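PDB 3QO7: seryl-tRNA synthetase, cytoplasmic from Candida albicans, which attaches serine to tRNA(Ser) in two steps, first activating the amino acid with ATP and then transferring it to the acceptor end of the tRNA. Local coordinates for residues 176-181 against 293-298; 321-326 against 403-408; 349-354 against 367-372. All coordinates share one frame; numbering follows the deposited sequence.

Contact 1: 176-181 against 293-298. With ATP (adenosine-5'-triphosphate), chain B.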
# COMPACT_ATOMS: atom_id res chain seq x y z
N ARG A 176 15.19 1.96 5.40
CA ARG A 176 14.86 2.56 4.11
C ARG A 176 13.49 3.25 4.08
O ARG A 176 12.98 3.55 3.00
CB ARG A 176 14.89 1.52 3.00
CG ARG A 176 16.22 0.83 2.82
CD ARG A 176 17.23 1.73 2.14
NE ARG A 176 18.52 1.05 2.06
CZ ARG A 176 18.92 0.30 1.03
NH1 ARG A 176 18.12 0.15 -0.01
NH2 ARG A 176 20.11 -0.28 1.04
N GLY A 177 12.89 3.48 5.23
CA GLY A 177 11.62 4.19 5.25
C GLY A 177 11.82 5.64 4.91
O GLY A 177 12.84 6.22 5.25
N TYR A 178 10.85 6.26 4.24
CA TYR A 178 11.01 7.65 3.87
C TYR A 178 9.65 8.35 3.66
O TYR A 178 8.64 7.69 3.35
CB TYR A 178 11.86 7.76 2.59
CG TYR A 178 11.16 7.17 1.38
CD1 TYR A 178 10.39 7.96 0.54
CD2 TYR A 178 11.22 5.80 1.11
CE1 TYR A 178 9.72 7.41 -0.56
CE2 TYR A 178 10.55 5.25 0.02
CZ TYR A 178 9.80 6.06 -0.81
OH TYR A 178 9.13 5.52 -1.89
N PHE A 179 9.63 9.66 3.86
CA PHE A 179 8.56 10.51 3.38
C PHE A 179 9.08 11.26 2.16
O PHE A 179 10.25 11.62 2.11
CB PHE A 179 8.21 11.59 4.39
CG PHE A 179 7.61 11.07 5.66
CD1 PHE A 179 6.24 11.27 5.93
CD2 PHE A 179 8.41 10.43 6.61
CE1 PHE A 179 5.69 10.82 7.12
CE2 PHE A 179 7.86 9.97 7.81
CZ PHE A 179 6.50 10.17 8.07
N LEU A 180 8.20 11.53 1.21
CA LEU A 180 8.51 12.52 0.17
C LEU A 180 7.94 13.85 0.64
O LEU A 180 6.92 13.88 1.34
CB LEU A 180 7.94 12.13 -1.19
CG LEU A 180 8.61 10.90 -1.84
CD1 LEU A 180 7.86 10.43 -3.09
CD2 LEU A 180 10.04 11.24 -2.18
N ARG A 181 8.61 14.93 0.29
CA ARG A 181 8.29 16.24 0.83
C ARG A 181 8.32 17.26 -0.31
O ARG A 181 9.19 17.22 -1.20
CB ARG A 181 9.29 16.59 1.94
CG ARG A 181 8.86 17.68 2.88
CD ARG A 181 10.02 18.11 3.87
NE ARG A 181 9.81 19.49 4.33
CZ ARG A 181 9.27 19.81 5.50
NH1 ARG A 181 8.92 18.84 6.35
NH2 ARG A 181 9.06 21.09 5.84
N PHE A 293 16.42 5.11 -4.23
CA PHE A 293 16.74 4.29 -5.37
C PHE A 293 16.36 2.82 -5.17
O PHE A 293 15.83 2.19 -6.08
CB PHE A 293 18.24 4.38 -5.67
CG PHE A 293 18.64 3.60 -6.86
CD1 PHE A 293 18.57 4.16 -8.12
CD2 PHE A 293 19.01 2.28 -6.74
CE1 PHE A 293 18.91 3.43 -9.25
CE2 PHE A 293 19.36 1.54 -7.86
CZ PHE A 293 19.31 2.12 -9.12
N ARG A 294 16.67 2.27 -4.01
CA ARG A 294 16.34 0.89 -3.69
C ARG A 294 15.65 0.96 -2.34
O ARG A 294 16.30 1.17 -1.32
CB ARG A 294 17.63 0.03 -3.65
CG ARG A 294 17.48 -1.53 -3.71
CD ARG A 294 16.88 -2.07 -5.04
NE ARG A 294 17.87 -2.61 -5.98
CZ ARG A 294 17.58 -3.19 -7.15
NH1 ARG A 294 18.55 -3.65 -7.94
NH2 ARG A 294 16.31 -3.32 -7.55
N VAL A 295 14.32 0.87 -2.35
CA VAL A 295 13.51 1.03 -1.13
C VAL A 295 12.44 -0.06 -1.05
O VAL A 295 12.30 -0.85 -1.98
CB VAL A 295 12.87 2.45 -1.06
CG1 VAL A 295 13.92 3.52 -0.77
CG2 VAL A 295 12.12 2.78 -2.36
N HIS A 296 11.69 -0.13 0.05
CA HIS A 296 10.70 -1.22 0.22
C HIS A 296 9.32 -0.96 -0.39
O HIS A 296 8.56 -1.89 -0.65
CB HIS A 296 10.51 -1.57 1.68
CG HIS A 296 11.74 -2.12 2.32
ND1 HIS A 296 12.23 -3.38 2.04
CD2 HIS A 296 12.60 -1.57 3.21
CE1 HIS A 296 13.33 -3.59 2.74
NE2 HIS A 296 13.57 -2.51 3.46
N ALA A 297 9.02 0.31 -0.62
CA ALA A 297 7.74 0.74 -1.21
C ALA A 297 7.98 1.85 -2.23
O ALA A 297 8.81 2.77 -2.02
CB ALA A 297 6.83 1.21 -0.12
N PHE A 298 7.27 1.77 -3.35
CA PHE A 298 7.45 2.76 -4.41
C PHE A 298 6.37 2.60 -5.46
O PHE A 298 5.62 1.61 -5.45
CB PHE A 298 8.84 2.62 -5.06
CG PHE A 298 9.10 1.24 -5.64
CD1 PHE A 298 8.73 0.95 -6.97
CD2 PHE A 298 9.65 0.24 -4.87
CE1 PHE A 298 8.95 -0.33 -7.51
CE2 PHE A 298 9.84 -1.04 -5.40
CZ PHE A 298 9.50 -1.32 -6.73
PG ATP B . 16.26 -6.92 -12.18
O1G ATP B . 16.28 -8.41 -11.91
O2G ATP B . 15.95 -6.07 -10.96
O3G ATP B . 17.44 -6.44 -12.99
PB ATP B . 13.55 -7.30 -12.83
O1B ATP B . 13.63 -8.05 -11.52
O2B ATP B . 12.97 -7.95 -14.05
O3B ATP B . 14.99 -6.67 -13.17
PA ATP B . 11.77 -5.67 -11.38
O1A ATP B . 12.32 -6.39 -10.16
O2A ATP B . 10.36 -5.91 -11.87
O3A ATP B . 12.74 -5.94 -12.63
O5' ATP B . 12.14 -4.10 -11.35
C5' ATP B . 12.09 -3.40 -12.60
C4' ATP B . 12.16 -1.93 -12.30
O4' ATP B . 11.58 -1.66 -11.02
C3' ATP B . 13.61 -1.55 -12.18
O3' ATP B . 14.04 -1.04 -13.44
C2' ATP B . 13.65 -0.52 -11.06
O2' ATP B . 13.58 0.78 -11.65
C1' ATP B . 12.38 -0.76 -10.25
N9 ATP B . 12.71 -1.33 -8.91
C8 ATP B . 12.95 -2.63 -8.66
N7 ATP B . 13.22 -2.84 -7.34
C5 ATP B . 13.16 -1.64 -6.72
C6 ATP B . 13.33 -1.16 -5.33
N6 ATP B . 13.64 -2.02 -4.32
N1 ATP B . 13.17 0.16 -5.08
C2 ATP B . 12.86 1.02 -6.07
N3 ATP B . 12.68 0.64 -7.35
C4 ATP B . 12.82 -0.65 -7.75
O HOH W 1 10.94 1.94 2.03
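Tyr-178 has its CG held between its own backbone N and carbonyl carbon (chi1 66°), which throws the ring across to Val-295 and Ala-297, while Arg-176, bent at chi2 (-75°), brings an edge of its guanidinium to the carbonyl of Arg-294. The segment 293-298 spans the end of the motif 2 loop of this class II synthetase and the start of the second motif 2 strand, a hairpin that presents residues to ATP, and 176-181 packs against it on the side away from the nucleotide.

Tyrosine suits its place because it joins a long flat spacer to a polar end. The ring runs across Val-295 at about a right angle, with Tyr-178 CE2 3.8 Å from Val-295 CG2. At its edge the hydroxyl donates to the backbone, Tyr-178 OH to Ala-297 O at 2.8 Å, approaching tilted from the carbonyl plane; a weaker bond joins the same hydroxyl to Glu-409. Arg-176 reaches Arg-294 O through NH1, although the modelled length is too short to be trusted. A water fills in between the backbones, donating to Arg-176 O at 2.8 Å and accepting from His-296 N at 3.0 Å.

The far side of 293-298 reads adenine by its backbone. Val-295 N donates to ATP N1 at 3.0 Å and almost straight (171°), and ATP N6 returns a bond to Val-295 O at 2.9 Å, a pairing that fits the 6-amino purine. Under the base lies the flat ring of Phe-298, one face against the adenine, with Phe-298 CE2 3.5 Å from ATP C6.

Contact 2: 321-326 against 403-408. With ATP (adenosine-5'-triphosphate), chain B.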
# COMPACT_ATOMS: atom_id res chain seq x y z
N GLY A 321 10.63 -0.13 -27.22
CA GLY A 321 10.56 1.11 -27.97
C GLY A 321 9.86 2.20 -27.17
O GLY A 321 10.37 3.32 -27.08
N CYS A 322 8.72 1.88 -26.55
CA CYS A 322 8.01 2.87 -25.74
C CYS A 322 8.77 3.37 -24.54
O CYS A 322 8.73 4.56 -24.25
CB CYS A 322 6.67 2.34 -25.20
SG CYS A 322 5.39 2.19 -26.43
N SER A 323 9.39 2.48 -23.79
CA SER A 323 10.18 2.92 -22.65
C SER A 323 11.37 3.81 -23.10
O SER A 323 11.65 4.86 -22.50
CB SER A 323 10.63 1.72 -21.82
OG SER A 323 9.48 1.03 -21.33
N GLU A 324 12.03 3.41 -24.18
CA GLU A 324 13.09 4.23 -24.75
C GLU A 324 12.53 5.61 -25.10
O GLU A 324 13.12 6.65 -24.73
CB GLU A 324 13.70 3.58 -26.01
CG GLU A 324 14.45 2.28 -25.79
CD GLU A 324 15.09 1.78 -27.08
OE1 GLU A 324 16.02 2.46 -27.60
OE2 GLU A 324 14.66 0.72 -27.57
N GLU A 325 11.40 5.64 -25.81
CA GLU A 325 10.88 6.93 -26.25
C GLU A 325 10.61 7.80 -25.02
O GLU A 325 10.88 9.01 -24.99
CB GLU A 325 9.63 6.75 -27.11
CG GLU A 325 8.91 8.06 -27.42
CD GLU A 325 7.64 7.87 -28.25
OE1 GLU A 325 7.38 6.74 -28.71
OE2 GLU A 325 6.91 8.87 -28.45
N PHE A 326 10.11 7.14 -23.98
CA PHE A 326 9.85 7.79 -22.70
C PHE A 326 11.11 8.41 -22.02
O PHE A 326 11.08 9.57 -21.58
CB PHE A 326 9.18 6.78 -21.78
CG PHE A 326 8.81 7.34 -20.44
CD1 PHE A 326 7.57 7.94 -20.25
CD2 PHE A 326 9.69 7.27 -19.37
CE1 PHE A 326 7.21 8.45 -19.00
CE2 PHE A 326 9.33 7.77 -18.13
CZ PHE A 326 8.08 8.38 -17.96
N SER A 403 6.62 -4.73 -19.27
CA SER A 403 7.80 -3.85 -19.30
C SER A 403 7.57 -2.64 -18.42
O SER A 403 6.60 -1.92 -18.60
CB SER A 403 8.06 -3.38 -20.72
OG SER A 403 9.16 -2.46 -20.78
N THR A 404 8.44 -2.39 -17.46
CA THR A 404 8.30 -1.18 -16.66
C THR A 404 8.21 0.04 -17.59
O THR A 404 8.97 0.12 -18.57
CB THR A 404 9.50 -0.97 -15.70
OG1 THR A 404 9.69 -2.14 -14.88
CG2 THR A 404 9.26 0.25 -14.82
N LEU A 405 7.29 0.97 -17.34
CA LEU A 405 7.48 2.26 -18.02
C LEU A 405 8.34 3.09 -17.11
O LEU A 405 9.34 3.63 -17.54
CB LEU A 405 6.20 3.01 -18.37
CG LEU A 405 6.55 4.28 -19.19
CD1 LEU A 405 6.80 4.04 -20.70
CD2 LEU A 405 5.49 5.35 -19.03
N SER A 406 7.98 3.17 -15.84
CA SER A 406 8.76 3.98 -14.91
C SER A 406 8.53 3.55 -13.49
O SER A 406 7.39 3.54 -13.03
CB SER A 406 8.37 5.47 -15.03
OG SER A 406 9.05 6.23 -14.05
N ALA A 407 9.59 3.18 -12.80
CA ALA A 407 9.56 3.09 -11.36
C ALA A 407 9.87 4.52 -10.93
O ALA A 407 10.99 5.01 -11.11
CB ALA A 407 10.64 2.14 -10.88
N THR A 408 8.87 5.20 -10.38
CA THR A 408 8.94 6.65 -10.29
C THR A 408 10.00 7.23 -9.33
O THR A 408 10.68 8.21 -9.67
CB THR A 408 7.57 7.25 -10.05
OG1 THR A 408 7.06 6.80 -8.79
CG2 THR A 408 6.61 6.82 -11.19
PG ATP B . 16.26 -6.92 -12.18
O1G ATP B . 16.28 -8.41 -11.91
O2G ATP B . 15.95 -6.07 -10.96
O3G ATP B . 17.44 -6.44 -12.99
PB ATP B . 13.55 -7.30 -12.83
O1B ATP B . 13.63 -8.05 -11.52
O2B ATP B . 12.97 -7.95 -14.05
O3B ATP B . 14.99 -6.67 -13.17
PA ATP B . 11.77 -5.67 -11.38
O1A ATP B . 12.32 -6.39 -10.16
O2A ATP B . 10.36 -5.91 -11.87
O3A ATP B . 12.74 -5.94 -12.63
O5' ATP B . 12.14 -4.10 -11.35
C5' ATP B . 12.09 -3.40 -12.60
C4' ATP B . 12.16 -1.93 -12.30
O4' ATP B . 11.58 -1.66 -11.02
C3' ATP B . 13.61 -1.55 -12.18
O3' ATP B . 14.04 -1.04 -13.44
C2' ATP B . 13.65 -0.52 -11.06
O2' ATP B . 13.58 0.78 -11.65
C1' ATP B . 12.38 -0.76 -10.25
N9 ATP B . 12.71 -1.33 -8.91
C8 ATP B . 12.95 -2.63 -8.66
N7 ATP B . 13.22 -2.84 -7.34
C5 ATP B . 13.16 -1.64 -6.72
C6 ATP B . 13.33 -1.16 -5.33
N6 ATP B . 13.64 -2.02 -4.32
N1 ATP B . 13.17 0.16 -5.08
C2 ATP B . 12.86 1.02 -6.07
N3 ATP B . 12.68 0.64 -7.35
C4 ATP B . 12.82 -0.65 -7.75
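Leu-405 lies over one face of the Phe-326 ring, and together with Ser-323 these residues bury most of the surface where helix 312-329 meets 403-408, the strand end of class II motif 3. Leu-405 sits where the chain turns a corner. At chi1 -175° its CG points away from the backbone N, and the isobutyl group reaches out to the helix and crosses the phenylalanine at about a right angle. The CD2 methyl makes a CH-pi contact, with Leu-405 CD2 3.9 Å from the centroid of the Phe-326 ring and 28° off its normal. The other branch covers the root of the same side chain, Leu-405 CD1 standing 3.8 Å from Phe-326 CB. A branched aliphatic group suits this spot, since its two methyls can spread along a ring and its stem. The ring also meets Ser-406, whose CB is 4.0 Å from Phe-326 CE2, while its hydroxyl bonds to Thr-411.

Ser-323, one turn before Phe-326, supplies the polar grip. Its small side chain lets the helix come close, and Ser-323 OG donates to Thr-404 O at 3.0 Å, only 15° out of the carbonyl plane. The same oxygen, on a buried residue, also takes a bond from Ser-403 OG, so Ser-323 gives the main grip and Ser-403 a weak second one. On the other side of the strand Thr-404 OG1 is 3.5 Å from ATP C5'; Thr-404 probably binds serine, as in related enzymes.

Leu-405 and Ser-406 form a classic bulge opposite Ile-301 of strand 297-307, while strand 363-372 borders the other edge, pairing through Ser-369. Helix 312-329 packs on the sheet beside helix 183-201, whose Tyr-194 and Phe-198 meet the Phe-326 ring.

Contact 3: 349-354 against 367-372. With ATP (adenosine-5'-triphosphate), chain B.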
# COMPACT_ATOMS: atom_id res chain seq x y z
N ALA A 349 11.12 -15.72 -21.59
CA ALA A 349 11.84 -16.37 -22.69
C ALA A 349 12.94 -15.42 -23.20
O ALA A 349 13.93 -15.84 -23.80
CB ALA A 349 10.89 -16.74 -23.83
N LYS A 350 12.73 -14.13 -22.93
CA LYS A 350 13.63 -13.07 -23.34
C LYS A 350 13.40 -11.81 -22.52
O LYS A 350 12.25 -11.43 -22.25
CB LYS A 350 13.44 -12.74 -24.82
CG LYS A 350 14.44 -11.72 -25.34
CD LYS A 350 14.33 -11.55 -26.83
CE LYS A 350 15.39 -10.59 -27.33
NZ LYS A 350 16.74 -11.22 -27.35
N LYS A 351 14.50 -11.14 -22.15
CA LYS A 351 14.44 -9.96 -21.29
C LYS A 351 15.44 -8.89 -21.74
O LYS A 351 16.61 -9.19 -21.99
CB LYS A 351 14.73 -10.38 -19.85
CG LYS A 351 14.65 -9.30 -18.77
CD LYS A 351 14.44 -9.98 -17.41
CE LYS A 351 14.44 -9.02 -16.26
NZ LYS A 351 15.81 -8.50 -15.89
N TYR A 352 14.99 -7.64 -21.86
CA TYR A 352 15.86 -6.51 -22.15
C TYR A 352 15.79 -5.60 -20.95
O TYR A 352 14.72 -5.46 -20.40
CB TYR A 352 15.36 -5.72 -23.36
CG TYR A 352 15.88 -6.14 -24.70
CD1 TYR A 352 16.69 -7.27 -24.84
CD2 TYR A 352 15.57 -5.41 -25.84
CE1 TYR A 352 17.17 -7.66 -26.09
CE2 TYR A 352 16.04 -5.80 -27.10
CZ TYR A 352 16.84 -6.91 -27.23
OH TYR A 352 17.31 -7.28 -28.50
N ASP A 353 16.89 -4.99 -20.54
CA ASP A 353 16.83 -3.96 -19.50
C ASP A 353 17.30 -2.64 -20.10
O ASP A 353 18.23 -2.59 -20.91
CB ASP A 353 17.76 -4.26 -18.33
CG ASP A 353 17.25 -5.36 -17.44
OD1 ASP A 353 16.30 -6.07 -17.84
OD2 ASP A 353 17.82 -5.52 -16.32
N LEU A 354 16.64 -1.56 -19.69
CA LEU A 354 17.12 -0.25 -20.02
C LEU A 354 17.80 0.24 -18.76
O LEU A 354 17.21 0.25 -17.69
CB LEU A 354 15.95 0.67 -20.43
CG LEU A 354 16.32 2.09 -20.89
CD1 LEU A 354 15.30 2.64 -21.85
CD2 LEU A 354 16.58 3.04 -19.71
N LEU A 367 16.56 0.86 -14.98
CA LEU A 367 15.31 1.58 -14.71
C LEU A 367 14.09 0.84 -15.25
O LEU A 367 12.96 1.10 -14.85
CB LEU A 367 15.34 2.98 -15.32
CG LEU A 367 16.32 3.93 -14.66
CD1 LEU A 367 16.01 5.33 -15.09
CD2 LEU A 367 16.22 3.79 -13.17
N VAL A 368 14.33 -0.09 -16.15
CA VAL A 368 13.28 -0.68 -16.92
C VAL A 368 13.67 -2.08 -17.23
O VAL A 368 14.81 -2.33 -17.55
CB VAL A 368 13.09 0.06 -18.26
CG1 VAL A 368 12.33 -0.81 -19.26
CG2 VAL A 368 12.36 1.39 -18.05
N SER A 369 12.71 -2.98 -17.18
CA SER A 369 12.93 -4.38 -17.47
C SER A 369 11.77 -4.83 -18.37
O SER A 369 10.60 -4.60 -18.04
CB SER A 369 12.87 -5.13 -16.16
OG SER A 369 13.34 -6.43 -16.33
N CYS A 370 12.08 -5.45 -19.50
CA CYS A 370 11.05 -5.77 -20.48
C CYS A 370 11.14 -7.23 -20.93
O CYS A 370 12.18 -7.65 -21.43
CB CYS A 370 11.13 -4.80 -21.67
SG CYS A 370 10.08 -5.23 -23.06
N SER A 371 10.07 -8.00 -20.76
CA SER A 371 10.13 -9.46 -20.92
C SER A 371 9.02 -9.99 -21.77
O SER A 371 7.87 -9.67 -21.55
CB SER A 371 10.01 -10.17 -19.57
OG SER A 371 11.10 -9.87 -18.72
N ASN A 372 9.36 -10.85 -22.72
CA ASN A 372 8.34 -11.65 -23.36
C ASN A 372 8.24 -12.96 -22.60
O ASN A 372 9.21 -13.72 -22.54
CB ASN A 372 8.63 -11.92 -24.83
CG ASN A 372 7.48 -12.65 -25.51
OD1 ASN A 372 6.58 -13.17 -24.85
ND2 ASN A 372 7.49 -12.69 -26.84
PG ATP B . 16.26 -6.92 -12.18
O1G ATP B . 16.28 -8.41 -11.91
O2G ATP B . 15.95 -6.07 -10.96
O3G ATP B . 17.44 -6.44 -12.99
PB ATP B . 13.55 -7.30 -12.83
O1B ATP B . 13.63 -8.05 -11.52
O2B ATP B . 12.97 -7.95 -14.05
O3B ATP B . 14.99 -6.67 -13.17
PA ATP B . 11.77 -5.67 -11.38
O1A ATP B . 12.32 -6.39 -10.16
O2A ATP B . 10.36 -5.91 -11.87
O3A ATP B . 12.74 -5.94 -12.63
O5' ATP B . 12.14 -4.10 -11.35
C5' ATP B . 12.09 -3.40 -12.60
C4' ATP B . 12.16 -1.93 -12.30
O4' ATP B . 11.58 -1.66 -11.02
C3' ATP B . 13.61 -1.55 -12.18
O3' ATP B . 14.04 -1.04 -13.44
C2' ATP B . 13.65 -0.52 -11.06
O2' ATP B . 13.58 0.78 -11.65
C1' ATP B . 12.38 -0.76 -10.25
N9 ATP B . 12.71 -1.33 -8.91
C8 ATP B . 12.95 -2.63 -8.66
N7 ATP B . 13.22 -2.84 -7.34
C5 ATP B . 13.16 -1.64 -6.72
C6 ATP B . 13.33 -1.16 -5.33
N6 ATP B . 13.64 -2.02 -4.32
N1 ATP B . 13.17 0.16 -5.08
C2 ATP B . 12.86 1.02 -6.07
N3 ATP B . 12.68 0.64 -7.35
C4 ATP B . 12.82 -0.65 -7.75
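Asp-353 and Ser-369, a non-hydrogen-bonded pair on neighbouring antiparallel strands, share the face of the class II catalytic sheet that looks onto the triphosphate. Lys-351, paired with Ser-371, points from the same face. Its chi1 of -177° starts an extended chain that bends only at the last bond, bringing the ammonium beside Asp-353. There Lys-351 NZ meets the syn lone pair of Asp-353 OD1 in a salt bridge of 3.2 Å, and a weak bond of 3.4 Å links Lys-351 NZ to ATP O3B. A lysine here probably offsets the like charges of carboxylate and phosphate. Serine is short enough to sit beneath a phosphate: Ser-369 OG donates to ATP O2B, though the hydroxyl's modelled place is less sure. Farther along, ATP O2' donates weakly to Leu-367 O at 3.3 Å; the neighbouring O3' is modelled tightly against the peptide, so little rests on this detail.

Behind these groups stands the ladder of the hairpin, whose strand directions differ by 166°. Tyr-352 and Cys-370 exchange a reciprocal pair of backbone bonds. The ladder is bulged at both ends, Ala-349 and Lys-350 facing Asn-372, and Leu-367 and Val-368 facing Leu-354. At the latter, Leu-354 O accepts from Leu-367 N at 2.9 Å and from Val-368 N at 3.3 Å. At the Leu-354 end of the face away from ATP the contact is apolar, with Leu-354 CB 3.6 Å from Val-368 CB.

Helix 312-329 covers that face, where Phe-316 meets Tyr-352 edge-to-face and Tyr-327 touches Val-368. Strand 334-338 borders 350-358, and strand 399-407 borders 363-372.

How the contacts relate
All three contacts touch the same ATP, but contact 1 is partly buried near the dimer interface, whereas contacts 2 and 3 lie in the core of the catalytic domain. Contact 1 serves the base through backbone atoms and an aromatic face; contact 3 serves the phosphates and ribose with charged and hydroxyl groups; contact 2 is mainly apolar helix-to-strand packing behind the pocket. Contact 3 is nested in the loop closed by contact 2, and the two touch along adjoining strands, where Thr-404 N is probably hydrogen-bonded to Ser-369 O (3.1 Å). Strand 297-307, entered from contact 1, neighbours strand 399-407 of contact 2.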